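Local coordinates for FMN-binding protein (Syntrophomonas wolfei subsp. wolfei, PDB 3IN6), which binds flavin mononucleotide in sites completed by both subunits of its dimer and may be a flavin-dependent oxidoreductase, its substrate not established, at residues 61-66 against 117-122; 47-52 against 80-85; 72-77 against 131-136; 43-48 against 67-72. All blocks are in the same frame, centred on the assembly; numbering follows the deposited sequence.

Contact 1. Residues 61-66 against 117-122; sequences ICARFG and KRLDNT. With FMN (flavin mononucleotide), chain C.
FMN O2 is gripped by two successive backbone amides, those of Phe65 and Gly66, each with its N 3.1 Å from the oxygen; Phe65 is also one of the residues that meet Leu119 across the contact. The fold is consistent with the FMN-binding split barrel, and the site lies where strand 59-64 runs out into a loop beside the last turn of helix 110-120. Two residues before Phe65 the backbone supplies the complementary acceptor: FMN N3 donates to Ala63 O over 2.9 Å. Together these bonds read the N3-H and C2=O edge of the flavin and fix its rotation in its own plane. The Phe65 ring lies with one face over the pyrimidine end of the flavin, FMN C2 standing 3.5 Å above the ring plane, displaced toward the rim. Phe65 CG sits between its own backbone N and carbonyl carbon (chi1 57°), which folds the ring back over the ligand that its amide binds. Leu119 comes from the helix and divides its two methyls: CD1 approaches Phe65 CE1 obliquely at 4.2 Å, and CD2 meets Ala63 CB. This buried apolar contact places helix 110-120 beside both the strand end and the ring of Phe65. Tyr124 and Val51 also touch that ring. Arg64 starts off away from the helix at its CB; its guanidinium forms a salt bridge with Asp68 and a cation-pi contact with Tyr71. Arg64 NE donates to Gly66 O at 2.8 Å, with the oxygen tilted about 20° out of the guanidinium plane.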
# COMPACT_ATOMS: atom_id res chain seq x y z
N ILE A 61 4.60 -12.24 11.63
CA ILE A 61 5.28 -11.49 12.68
C ILE A 61 6.15 -10.46 11.99
O ILE A 61 6.65 -10.65 10.88
CB ILE A 61 6.07 -12.35 13.71
CG1 ILE A 61 7.17 -13.18 13.05
CG2 ILE A 61 5.13 -13.26 14.49
CD1 ILE A 61 8.18 -13.70 14.07
N CYS A 62 6.35 -9.37 12.70
CA CYS A 62 6.98 -8.22 12.13
C CYS A 62 7.73 -7.44 13.21
O CYS A 62 7.22 -7.27 14.34
CB CYS A 62 5.81 -7.43 11.57
SG CYS A 62 6.02 -5.74 11.25
N ALA A 63 8.94 -7.00 12.87
CA ALA A 63 9.75 -6.21 13.78
C ALA A 63 9.28 -4.76 13.72
O ALA A 63 9.18 -4.20 12.63
CB ALA A 63 11.21 -6.28 13.40
N ARG A 64 8.98 -4.17 14.86
CA ARG A 64 8.63 -2.77 14.87
C ARG A 64 9.77 -1.95 15.49
O ARG A 64 10.03 -2.02 16.71
CB ARG A 64 7.30 -2.54 15.57
CG ARG A 64 6.76 -1.13 15.40
CD ARG A 64 7.15 -0.29 16.57
NE ARG A 64 7.05 1.15 16.36
CZ ARG A 64 6.93 2.02 17.35
NH1 ARG A 64 6.86 1.60 18.60
NH2 ARG A 64 6.85 3.32 17.09
N PHE A 65 10.49 -1.22 14.63
CA PHE A 65 11.58 -0.36 15.05
C PHE A 65 11.36 1.11 14.63
O PHE A 65 11.81 2.01 15.33
CB PHE A 65 12.95 -0.90 14.59
CG PHE A 65 13.07 -1.12 13.10
CD1 PHE A 65 12.69 -2.33 12.53
CD2 PHE A 65 13.64 -0.14 12.28
CE1 PHE A 65 12.83 -2.54 11.15
CE2 PHE A 65 13.78 -0.34 10.90
CZ PHE A 65 13.38 -1.55 10.34
N GLY A 66 10.68 1.34 13.51
CA GLY A 66 10.30 2.69 13.08
C GLY A 66 8.78 2.67 13.03
O GLY A 66 8.12 2.38 14.05
N LYS A 117 16.22 -12.41 15.76
CA LYS A 117 17.23 -13.14 14.99
C LYS A 117 17.24 -12.64 13.55
O LYS A 117 18.28 -12.33 13.00
CB LYS A 117 16.96 -14.64 15.03
CG LYS A 117 17.05 -15.26 16.42
N ARG A 118 16.05 -12.56 12.95
CA ARG A 118 15.93 -12.08 11.58
C ARG A 118 16.47 -10.65 11.43
O ARG A 118 17.30 -10.39 10.56
CB ARG A 118 14.47 -12.15 11.11
CG ARG A 118 14.23 -11.64 9.69
CD ARG A 118 12.80 -11.87 9.25
NE ARG A 118 12.49 -13.29 9.05
CZ ARG A 118 12.64 -13.96 7.91
NH1 ARG A 118 13.10 -13.37 6.81
NH2 ARG A 118 12.33 -15.25 7.86
N LEU A 119 16.00 -9.74 12.29
CA LEU A 119 16.44 -8.33 12.26
C LEU A 119 17.95 -8.18 12.39
O LEU A 119 18.53 -7.26 11.79
CB LEU A 119 15.74 -7.50 13.34
CG LEU A 119 16.06 -6.00 13.38
CD1 LEU A 119 15.88 -5.33 12.01
CD2 LEU A 119 15.20 -5.29 14.44
N ASP A 120 18.59 -9.06 13.17
CA ASP A 120 20.05 -9.00 13.35
C ASP A 120 20.79 -9.09 12.01
O ASP A 120 21.86 -8.48 11.84
CB ASP A 120 20.54 -10.12 14.28
CG ASP A 120 20.15 -9.90 15.75
OD1 ASP A 120 19.75 -8.78 16.13
OD2 ASP A 120 20.28 -10.87 16.53
N ASN A 121 20.22 -9.83 11.06
CA ASN A 121 20.83 -10.01 9.75
C ASN A 121 20.38 -8.97 8.72
O ASN A 121 20.38 -9.25 7.52
CB ASN A 121 20.51 -11.42 9.23
CG ASN A 121 20.96 -12.50 10.19
OD1 ASN A 121 21.87 -12.31 10.99
ND2 ASN A 121 20.32 -13.66 10.10
N THR A 122 20.04 -7.76 9.18
CA THR A 122 19.56 -6.69 8.30
C THR A 122 20.39 -5.41 8.41
O THR A 122 21.20 -5.26 9.34
CB THR A 122 18.09 -6.35 8.64
OG1 THR A 122 17.32 -7.56 8.69
CG2 THR A 122 17.47 -5.42 7.61
N1 FMN C . 10.15 -0.15 9.79
C2 FMN C . 9.69 -1.09 10.69
O2 FMN C . 9.26 -0.75 11.79
N3 FMN C . 9.73 -2.44 10.34
C4 FMN C . 10.22 -2.85 9.11
O4 FMN C . 10.24 -4.06 8.84
C4A FMN C . 10.70 -1.88 8.21
N5 FMN C . 11.22 -2.25 6.97
C5A FMN C . 11.69 -1.30 6.07
C6 FMN C . 12.19 -1.71 4.83
C7 FMN C . 12.67 -0.77 3.92
C7M FMN C . 13.20 -1.23 2.60
C8 FMN C . 12.64 0.60 4.24
C8M FMN C . 13.14 1.63 3.26
C9 FMN C . 12.13 1.01 5.48
C9A FMN C . 11.65 0.06 6.41
N10 FMN C . 11.13 0.44 7.66
C10 FMN C . 10.67 -0.52 8.56
C1' FMN C . 11.09 1.89 8.07
C2' FMN C . 9.71 2.53 7.88
O2' FMN C . 9.26 2.36 6.56
C3' FMN C . 9.80 4.01 8.27
O3' FMN C . 9.95 4.10 9.67
C4' FMN C . 8.59 4.84 7.82
O4' FMN C . 8.87 6.22 7.98
C5' FMN C . 7.33 4.52 8.62
O5' FMN C . 6.25 5.26 8.11
P FMN C . 5.00 5.71 9.03
O1P FMN C . 5.41 6.78 10.01
O2P FMN C . 4.43 4.55 9.82
O3P FMN C . 4.04 6.30 8.05

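Contact 2. Residues 47-52 against 80-85. With FMN (flavin mononucleotide), chain C.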
# COMPACT_ATOMS: atom_id res chain seq x y z
N ALA A 47 3.21 2.23 4.68
CA ALA A 47 4.62 2.34 5.02
C ALA A 47 5.36 1.12 4.50
O ALA A 47 4.77 0.03 4.38
CB ALA A 47 4.78 2.45 6.55
N VAL A 48 6.64 1.31 4.17
CA VAL A 48 7.49 0.21 3.75
C VAL A 48 7.88 -0.60 5.00
O VAL A 48 8.38 -0.05 5.98
CB VAL A 48 8.75 0.71 3.02
CG1 VAL A 48 9.63 -0.46 2.66
CG2 VAL A 48 8.36 1.51 1.78
N ILE A 49 7.63 -1.91 4.95
CA ILE A 49 7.87 -2.83 6.07
C ILE A 49 8.34 -4.18 5.55
O ILE A 49 7.52 -4.95 5.01
CB ILE A 49 6.55 -3.06 6.87
CG1 ILE A 49 5.97 -1.74 7.38
CG2 ILE A 49 6.78 -4.02 8.04
CD1 ILE A 49 6.93 -0.88 8.23
N SER A 50 9.63 -4.48 5.69
CA SER A 50 10.15 -5.76 5.20
C SER A 50 10.76 -6.74 6.25
O SER A 50 11.11 -7.86 5.86
CB SER A 50 11.16 -5.52 4.07
OG SER A 50 12.35 -4.95 4.57
N VAL A 51 10.94 -6.35 7.52
CA VAL A 51 11.48 -7.32 8.51
C VAL A 51 10.31 -8.20 8.99
O VAL A 51 9.75 -8.00 10.08
CB VAL A 51 12.21 -6.66 9.68
CG1 VAL A 51 12.81 -7.73 10.59
CG2 VAL A 51 13.30 -5.75 9.16
N LEU A 52 9.97 -9.18 8.15
CA LEU A 52 8.78 -10.03 8.35
C LEU A 52 9.02 -11.52 8.23
O LEU A 52 9.96 -11.98 7.56
CB LEU A 52 7.76 -9.75 7.25
CG LEU A 52 7.17 -8.37 7.02
CD1 LEU A 52 6.22 -8.49 5.84
CD2 LEU A 52 6.44 -7.87 8.28
N GLY A 80 -5.11 -4.20 8.89
CA GLY A 80 -4.10 -3.84 7.90
C GLY A 80 -4.03 -4.78 6.72
O GLY A 80 -4.74 -5.79 6.65
N VAL A 81 -3.19 -4.43 5.76
CA VAL A 81 -2.95 -5.29 4.63
C VAL A 81 -1.53 -5.15 4.14
O VAL A 81 -1.06 -4.05 3.85
CB VAL A 81 -3.94 -5.04 3.44
CG1 VAL A 81 -3.88 -3.56 2.92
CG2 VAL A 81 -3.65 -6.04 2.31
N PHE A 82 -0.83 -6.28 4.07
CA PHE A 82 0.50 -6.32 3.54
C PHE A 82 0.39 -6.54 2.06
O PHE A 82 -0.53 -7.22 1.58
CB PHE A 82 1.32 -7.48 4.08
CG PHE A 82 1.81 -7.30 5.47
CD1 PHE A 82 2.99 -6.60 5.71
CD2 PHE A 82 1.14 -7.86 6.53
CE1 PHE A 82 3.47 -6.45 6.99
CE2 PHE A 82 1.62 -7.73 7.82
CZ PHE A 82 2.79 -7.02 8.05
N MSE A 83 1.33 -5.96 1.33
CA MSE A 83 1.42 -6.22 -0.08
C MSE A 83 2.87 -6.34 -0.44
O MSE A 83 3.69 -5.54 0.00
CB MSE A 83 0.80 -5.12 -0.95
CG MSE A 83 1.05 -5.43 -2.48
SE MSE A 83 0.23 -4.27 -3.78
CE MSE A 83 -1.46 -5.13 -4.07
N VAL A 84 3.18 -7.36 -1.23
CA VAL A 84 4.50 -7.52 -1.84
C VAL A 84 4.21 -7.37 -3.32
O VAL A 84 3.21 -7.93 -3.80
CB VAL A 84 5.12 -8.89 -1.60
CG1 VAL A 84 6.43 -9.06 -2.45
CG2 VAL A 84 5.38 -9.13 -0.14
N LEU A 85 5.11 -6.69 -4.04
CA LEU A 85 4.94 -6.41 -5.45
C LEU A 85 6.32 -6.43 -6.13
O LEU A 85 7.18 -5.62 -5.83
CB LEU A 85 4.33 -5.02 -5.62
CG LEU A 85 3.89 -4.63 -7.03
CD1 LEU A 85 2.77 -5.55 -7.49
CD2 LEU A 85 3.44 -3.18 -7.05
N1 FMN C . 10.15 -0.15 9.79
C2 FMN C . 9.69 -1.09 10.69
O2 FMN C . 9.26 -0.75 11.79
N3 FMN C . 9.73 -2.44 10.34
C4 FMN C . 10.22 -2.85 9.11
O4 FMN C . 10.24 -4.06 8.84
C4A FMN C . 10.70 -1.88 8.21
N5 FMN C . 11.22 -2.25 6.97
C5A FMN C . 11.69 -1.30 6.07
C6 FMN C . 12.19 -1.71 4.83
C7 FMN C . 12.67 -0.77 3.92
C7M FMN C . 13.20 -1.23 2.60
C8 FMN C . 12.64 0.60 4.24
C8M FMN C . 13.14 1.63 3.26
C9 FMN C . 12.13 1.01 5.48
C9A FMN C . 11.65 0.06 6.41
N10 FMN C . 11.13 0.44 7.66
C10 FMN C . 10.67 -0.52 8.56
C1' FMN C . 11.09 1.89 8.07
C2' FMN C . 9.71 2.53 7.88
O2' FMN C . 9.26 2.36 6.56
C3' FMN C . 9.80 4.01 8.27
O3' FMN C . 9.95 4.10 9.67
C4' FMN C . 8.59 4.84 7.82
O4' FMN C . 8.87 6.22 7.98
C5' FMN C . 7.33 4.52 8.62
O5' FMN C . 6.25 5.26 8.11
P FMN C . 5.00 5.71 9.03
O1P FMN C . 5.41 6.78 10.01
O2P FMN C . 4.43 4.55 9.82
O3P FMN C . 4.04 6.30 8.05
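One wall of the flavin site backs directly onto the hydrophobic core, where Leu52 and Ile49 press on the ring of Phe82. Leu52 and Phe82 approach from opposite directions, and both leucine methyls fork around one ring atom: Leu52 CD2 lies 3.5 Å from Phe82 CE1, and Leu52 CD1 is almost as near. The approach is oblique to the ring. Ile49 comes in near the ring plane instead, its CG2 at the edge 4.2 Å from Phe82 CE1. That branch is trans to the Ile49 backbone N, while CG1 stands beside it (chi1 -57°) and carries CD1 in another direction, against the flavin face, 3.7 Å from FMN N1. Ile49 CD1 and the ring of Phe65 thus lie on opposite faces of the isoalloxazine. In a split barrel, with which this fold is consistent, the segment leaving strand 44-48 supplies that wall of the cofactor site, while strand 79-87 is part of the barrel behind it. Polar contacts to the flavin come from the backbone: Ser50 N donates to FMN N5 at 3.0 Å, nearly straight (169°), and Val51 N to FMN O4 at 2.7 Å. A donor at N5 suits an oxidised flavin and would probably draw electron density from the ring. On the ribityl chain, FMN O2' donates to Val48 O at 2.6 Å. Val48 CG1 touches the dimethylbenzene end, 3.3 Å from FMN C7, and Val48 also packs on Met83, a selenomethionine, of the second subunit.

Contact 3. Residues 72-77 against 131-136; sequences ANLKET and NCLVFK
Leu74 of helix 68-77 packs onto Leu133 and Phe135 of strand 131-141, joining the helix to a face of the antiparallel sheet, in a fold consistent with the split barrel. The direct contact is wholly apolar. Leu74 CD1 does most of the touching: it is 3.8 Å from Leu133 CD1, methyl to methyl, and equally far from Phe135 CZ. The two leucine side chains meet at a slant. Toward the aromatic residue the geometry differs, for Leu74 crosses the Phe135 side chain at about a right angle and its CD1 lies at the ring edge, near the ring plane. CD1 faces the CE1-CZ bond of that ring, while Leu74 CD2 adds a looser approach, 4.1 Å from Phe135 CE1. Phe135 CG stands opposite its own carbonyl carbon (chi1 -59°), and this rotation brings the ring end nearer the helix than the direction of its first bond would suggest. Deeper in the core, Phe135 meets Phe82 edge-to-face. Polar groups work around the margin of this contact. Lys75 NZ forms a salt bridge with Asp105 OD2, and the other carboxylate oxygen, Asp105 OD1, accepts from Asn131 ND2, tying helix and strand to one aspartate. Asn73 ND2 is bonded to Thr37 OG1 on strand 33-38. Routine helical bonds hold the turn that presents Leu74: Glu76 N to Ala72 O at 3.1 Å and Thr77 N to Asn73 O at 2.8 Å.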
# COMPACT_ATOMS: atom_id res chain seq x y z
N ALA A 72 0.68 3.26 15.67
CA ALA A 72 -0.45 3.96 16.31
C ALA A 72 -1.78 3.53 15.69
O ALA A 72 -2.76 3.35 16.39
CB ALA A 72 -0.28 5.48 16.22
N ASN A 73 -1.82 3.41 14.36
CA ASN A 73 -3.04 2.94 13.66
C ASN A 73 -3.43 1.52 14.10
O ASN A 73 -4.59 1.25 14.52
CB ASN A 73 -2.84 3.00 12.16
CG ASN A 73 -2.88 4.42 11.62
OD1 ASN A 73 -3.33 5.35 12.30
ND2 ASN A 73 -2.44 4.60 10.39
N LEU A 74 -2.46 0.61 14.08
CA LEU A 74 -2.72 -0.77 14.49
C LEU A 74 -3.29 -0.84 15.90
O LEU A 74 -4.20 -1.62 16.15
CB LEU A 74 -1.46 -1.63 14.37
CG LEU A 74 -1.02 -1.85 12.92
CD1 LEU A 74 0.37 -2.49 12.89
CD2 LEU A 74 -2.08 -2.68 12.13
N LYS A 75 -2.81 0.02 16.81
CA LYS A 75 -3.35 0.02 18.18
C LYS A 75 -4.74 0.62 18.25
O LYS A 75 -5.48 0.33 19.18
CB LYS A 75 -2.43 0.75 19.17
CG LYS A 75 -0.99 0.24 19.25
CD LYS A 75 -0.86 -1.20 19.71
CE LYS A 75 -1.21 -1.37 21.19
NZ LYS A 75 -0.97 -2.77 21.64
N GLU A 76 -5.10 1.50 17.31
CA GLU A 76 -6.45 2.08 17.29
C GLU A 76 -7.48 1.15 16.67
O GLU A 76 -8.56 0.95 17.22
CB GLU A 76 -6.52 3.39 16.50
CG GLU A 76 -5.95 4.55 17.23
CD GLU A 76 -6.17 5.88 16.54
OE1 GLU A 76 -7.08 6.04 15.70
OE2 GLU A 76 -5.40 6.79 16.87
N THR A 77 -7.15 0.59 15.51
CA THR A 77 -8.10 -0.22 14.76
C THR A 77 -7.73 -1.69 14.59
O THR A 77 -8.61 -2.51 14.30
CB THR A 77 -8.28 0.35 13.34
OG1 THR A 77 -7.04 0.24 12.60
CG2 THR A 77 -8.70 1.78 13.40
N ASN A 131 8.97 -3.45 19.37
CA ASN A 131 7.86 -4.38 19.50
C ASN A 131 7.99 -5.51 18.50
O ASN A 131 8.55 -5.35 17.41
CB ASN A 131 6.49 -3.73 19.18
CG ASN A 131 6.31 -2.33 19.76
OD1 ASN A 131 6.82 -1.35 19.21
ND2 ASN A 131 5.51 -2.22 20.82
N CYS A 132 7.44 -6.66 18.87
CA CYS A 132 7.24 -7.72 17.92
C CYS A 132 5.72 -7.68 17.71
O CYS A 132 4.96 -7.82 18.67
CB CYS A 132 7.67 -9.08 18.46
SG CYS A 132 7.24 -10.35 17.25
N LEU A 133 5.29 -7.40 16.49
CA LEU A 133 3.88 -7.36 16.19
C LEU A 133 3.47 -8.73 15.67
O LEU A 133 4.11 -9.26 14.76
CB LEU A 133 3.55 -6.27 15.17
CG LEU A 133 3.92 -4.84 15.57
CD1 LEU A 133 3.58 -3.91 14.43
CD2 LEU A 133 3.24 -4.43 16.89
N VAL A 134 2.41 -9.29 16.24
CA VAL A 134 1.95 -10.60 15.82
C VAL A 134 0.63 -10.42 15.11
O VAL A 134 -0.31 -9.89 15.70
CB VAL A 134 1.80 -11.56 17.01
CG1 VAL A 134 1.45 -12.96 16.52
CG2 VAL A 134 3.10 -11.58 17.86
N PHE A 135 0.57 -10.83 13.84
CA PHE A 135 -0.67 -10.71 13.06
C PHE A 135 -1.35 -12.03 12.76
O PHE A 135 -0.69 -13.03 12.56
CB PHE A 135 -0.43 -10.03 11.71
CG PHE A 135 0.15 -8.64 11.80
CD1 PHE A 135 -0.68 -7.53 11.87
CD2 PHE A 135 1.53 -8.45 11.74
CE1 PHE A 135 -0.13 -6.23 11.92
CE2 PHE A 135 2.08 -7.16 11.79
CZ PHE A 135 1.24 -6.05 11.89
N LYS A 136 -2.68 -12.01 12.72
CA LYS A 136 -3.47 -13.15 12.28
C LYS A 136 -3.82 -12.86 10.85
O LYS A 136 -4.26 -11.75 10.53
CB LYS A 136 -4.75 -13.29 13.11
CG LYS A 136 -5.75 -14.30 12.54
CD LYS A 136 -7.07 -14.30 13.35
CE LYS A 136 -8.13 -15.21 12.72
NZ LYS A 136 -9.44 -15.16 13.46

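Contact 4. Residues 43-48 against 67-72. With FMN (flavin mononucleotide), chain C.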
# COMPACT_ATOMS: atom_id res chain seq x y z
N GLU A 43 -8.52 7.58 8.35
CA GLU A 43 -7.33 8.11 7.68
C GLU A 43 -6.41 6.92 7.42
O GLU A 43 -6.01 6.22 8.35
CB GLU A 43 -6.65 9.21 8.53
N VAL A 44 -6.10 6.68 6.15
CA VAL A 44 -5.30 5.53 5.76
C VAL A 44 -3.83 5.91 5.64
O VAL A 44 -3.48 7.00 5.20
CB VAL A 44 -5.79 4.95 4.40
CG1 VAL A 44 -4.98 3.74 3.98
CG2 VAL A 44 -7.27 4.59 4.48
N ASN A 45 -2.96 5.00 6.07
CA ASN A 45 -1.53 5.17 5.93
C ASN A 45 -0.98 3.94 5.24
O ASN A 45 -1.62 2.88 5.22
CB ASN A 45 -0.84 5.29 7.30
CG ASN A 45 0.60 5.79 7.19
OD1 ASN A 45 0.89 6.65 6.38
ND2 ASN A 45 1.51 5.24 8.01
N ILE A 46 0.20 4.11 4.67
CA ILE A 46 0.99 3.04 4.07
C ILE A 46 2.48 3.30 4.40
O ILE A 46 2.94 4.46 4.42
CB ILE A 46 0.77 2.93 2.58
CG1 ILE A 46 1.53 1.70 2.04
CG2 ILE A 46 1.15 4.23 1.87
CD1 ILE A 46 1.24 1.37 0.62
N ALA A 47 3.21 2.23 4.68
CA ALA A 47 4.62 2.34 5.02
C ALA A 47 5.36 1.12 4.50
O ALA A 47 4.77 0.03 4.38
CB ALA A 47 4.78 2.45 6.55
N VAL A 48 6.64 1.31 4.17
CA VAL A 48 7.49 0.21 3.75
C VAL A 48 7.88 -0.60 5.00
O VAL A 48 8.38 -0.05 5.98
CB VAL A 48 8.75 0.71 3.02
CG1 VAL A 48 9.63 -0.46 2.66
CG2 VAL A 48 8.36 1.51 1.78
N ALA A 67 8.23 3.01 11.87
CA ALA A 67 6.80 2.86 11.62
C ALA A 67 5.88 3.34 12.74
O ALA A 67 4.98 2.60 13.14
CB ALA A 67 6.54 1.38 11.30
N ASP A 68 6.08 4.57 13.21
CA ASP A 68 5.30 5.15 14.33
C ASP A 68 3.80 5.32 14.07
O ASP A 68 2.99 4.94 14.91
CB ASP A 68 5.86 6.53 14.69
CG ASP A 68 7.29 6.49 15.24
OD1 ASP A 68 7.72 5.43 15.75
OD2 ASP A 68 7.97 7.54 15.18
N LYS A 69 3.44 5.91 12.94
CA LYS A 69 2.02 6.12 12.58
C LYS A 69 1.35 4.76 12.33
O LYS A 69 0.25 4.50 12.82
CB LYS A 69 1.93 7.04 11.37
CG LYS A 69 0.54 7.56 10.94
CD LYS A 69 -0.16 8.35 12.03
CE LYS A 69 -0.76 9.70 11.53
NZ LYS A 69 -1.60 9.56 10.33
N THR A 70 2.02 3.91 11.56
CA THR A 70 1.58 2.53 11.31
C THR A 70 1.25 1.81 12.61
O THR A 70 0.18 1.18 12.74
CB THR A 70 2.67 1.76 10.56
OG1 THR A 70 2.86 2.40 9.29
CG2 THR A 70 2.29 0.29 10.32
N TYR A 71 2.14 1.95 13.59
CA TYR A 71 1.94 1.34 14.90
C TYR A 71 0.76 1.93 15.64
O TYR A 71 -0.06 1.19 16.20
CB TYR A 71 3.21 1.49 15.75
CG TYR A 71 3.08 0.94 17.14
CD1 TYR A 71 2.99 -0.43 17.35
CD2 TYR A 71 3.06 1.78 18.24
CE1 TYR A 71 2.89 -0.96 18.63
CE2 TYR A 71 2.95 1.26 19.53
CZ TYR A 71 2.87 -0.11 19.71
OH TYR A 71 2.75 -0.62 20.98
N ALA A 72 0.68 3.26 15.67
CA ALA A 72 -0.45 3.96 16.31
C ALA A 72 -1.78 3.53 15.69
O ALA A 72 -2.76 3.35 16.39
CB ALA A 72 -0.28 5.48 16.22
N1 FMN C . 10.15 -0.15 9.79
C2 FMN C . 9.69 -1.09 10.69
O2 FMN C . 9.26 -0.75 11.79
N3 FMN C . 9.73 -2.44 10.34
C4 FMN C . 10.22 -2.85 9.11
O4 FMN C . 10.24 -4.06 8.84
C4A FMN C . 10.70 -1.88 8.21
N5 FMN C . 11.22 -2.25 6.97
C5A FMN C . 11.69 -1.30 6.07
C6 FMN C . 12.19 -1.71 4.83
C7 FMN C . 12.67 -0.77 3.92
C7M FMN C . 13.20 -1.23 2.60
C8 FMN C . 12.64 0.60 4.24
C8M FMN C . 13.14 1.63 3.26
C9 FMN C . 12.13 1.01 5.48
C9A FMN C . 11.65 0.06 6.41
N10 FMN C . 11.13 0.44 7.66
C10 FMN C . 10.67 -0.52 8.56
C1' FMN C . 11.09 1.89 8.07
C2' FMN C . 9.71 2.53 7.88
O2' FMN C . 9.26 2.36 6.56
C3' FMN C . 9.80 4.01 8.27
O3' FMN C . 9.95 4.10 9.67
C4' FMN C . 8.59 4.84 7.82
O4' FMN C . 8.87 6.22 7.98
C5' FMN C . 7.33 4.52 8.62
O5' FMN C . 6.25 5.26 8.11
P FMN C . 5.00 5.71 9.03
O1P FMN C . 5.41 6.78 10.01
O2P FMN C . 4.43 4.55 9.82
O3P FMN C . 4.04 6.30 8.05
O HOH W 1 -3.57 7.25 9.26
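Asn45, on strand 44-48, reaches toward Lys69 and Thr70 at the start of helix 68-77, with the FMN phosphate between strand and helix. Its CB packs beside Asn73 ND2. CG, trans to the backbone N (chi1 -166°), comes 4.1 Å from Lys69 CG. The amide then divides its work: Asn45 ND2 donates to FMN O3P at 2.7 Å and almost straight (171°), while OD1 is hydrogen-bonded to Tyr99 OH of the second subunit, which fixes the flip of the amide. Across from it, Thr70 grips another phosphate oxygen twice, its OG1 at 2.7 Å and its N at 3.0 Å from FMN O2P. Ala47 CB packs against the hydroxyl, 3.3 Å from Thr70 OG1. At the N-cap, Ala67 N donates to FMN O3' at 3.0 Å in a practically straight bond (179°). Lys69, bent along its chain, sends NZ back toward the strand, where a water weakly bonded to it donates to Glu43 O. With the phosphate seated at a helix N-terminus, backbone N-H groups and the helix dipole probably offset part of its negative charge, and the bond from Tyr99 couples the site to the dimer.

In the fold
All four contacts are largely buried, though contact 4 alone has an exposed touching residue, Lys69. Contacts 1, 2 and 3 are apolar across their segments; contacts 2 and 3 also meet through Phe82 and Phe135. Contact 2 lies nearest the centre of the chain, its centre about 5 Å away; those of contacts 1 and 4 are each about 14 Å away. Contacts 1, 2 and 4 touch FMN: the first at the pyrimidine edge, the second at N5 and O4, the fourth at the phosphate and O3'. Contacts 2 and 4 share strand 44-48, the Val48 O bond to O2' and packing against the second subunit. Contacts 3 and 4 use helix 68-77, one toward the sheet, the other toward the cofactor.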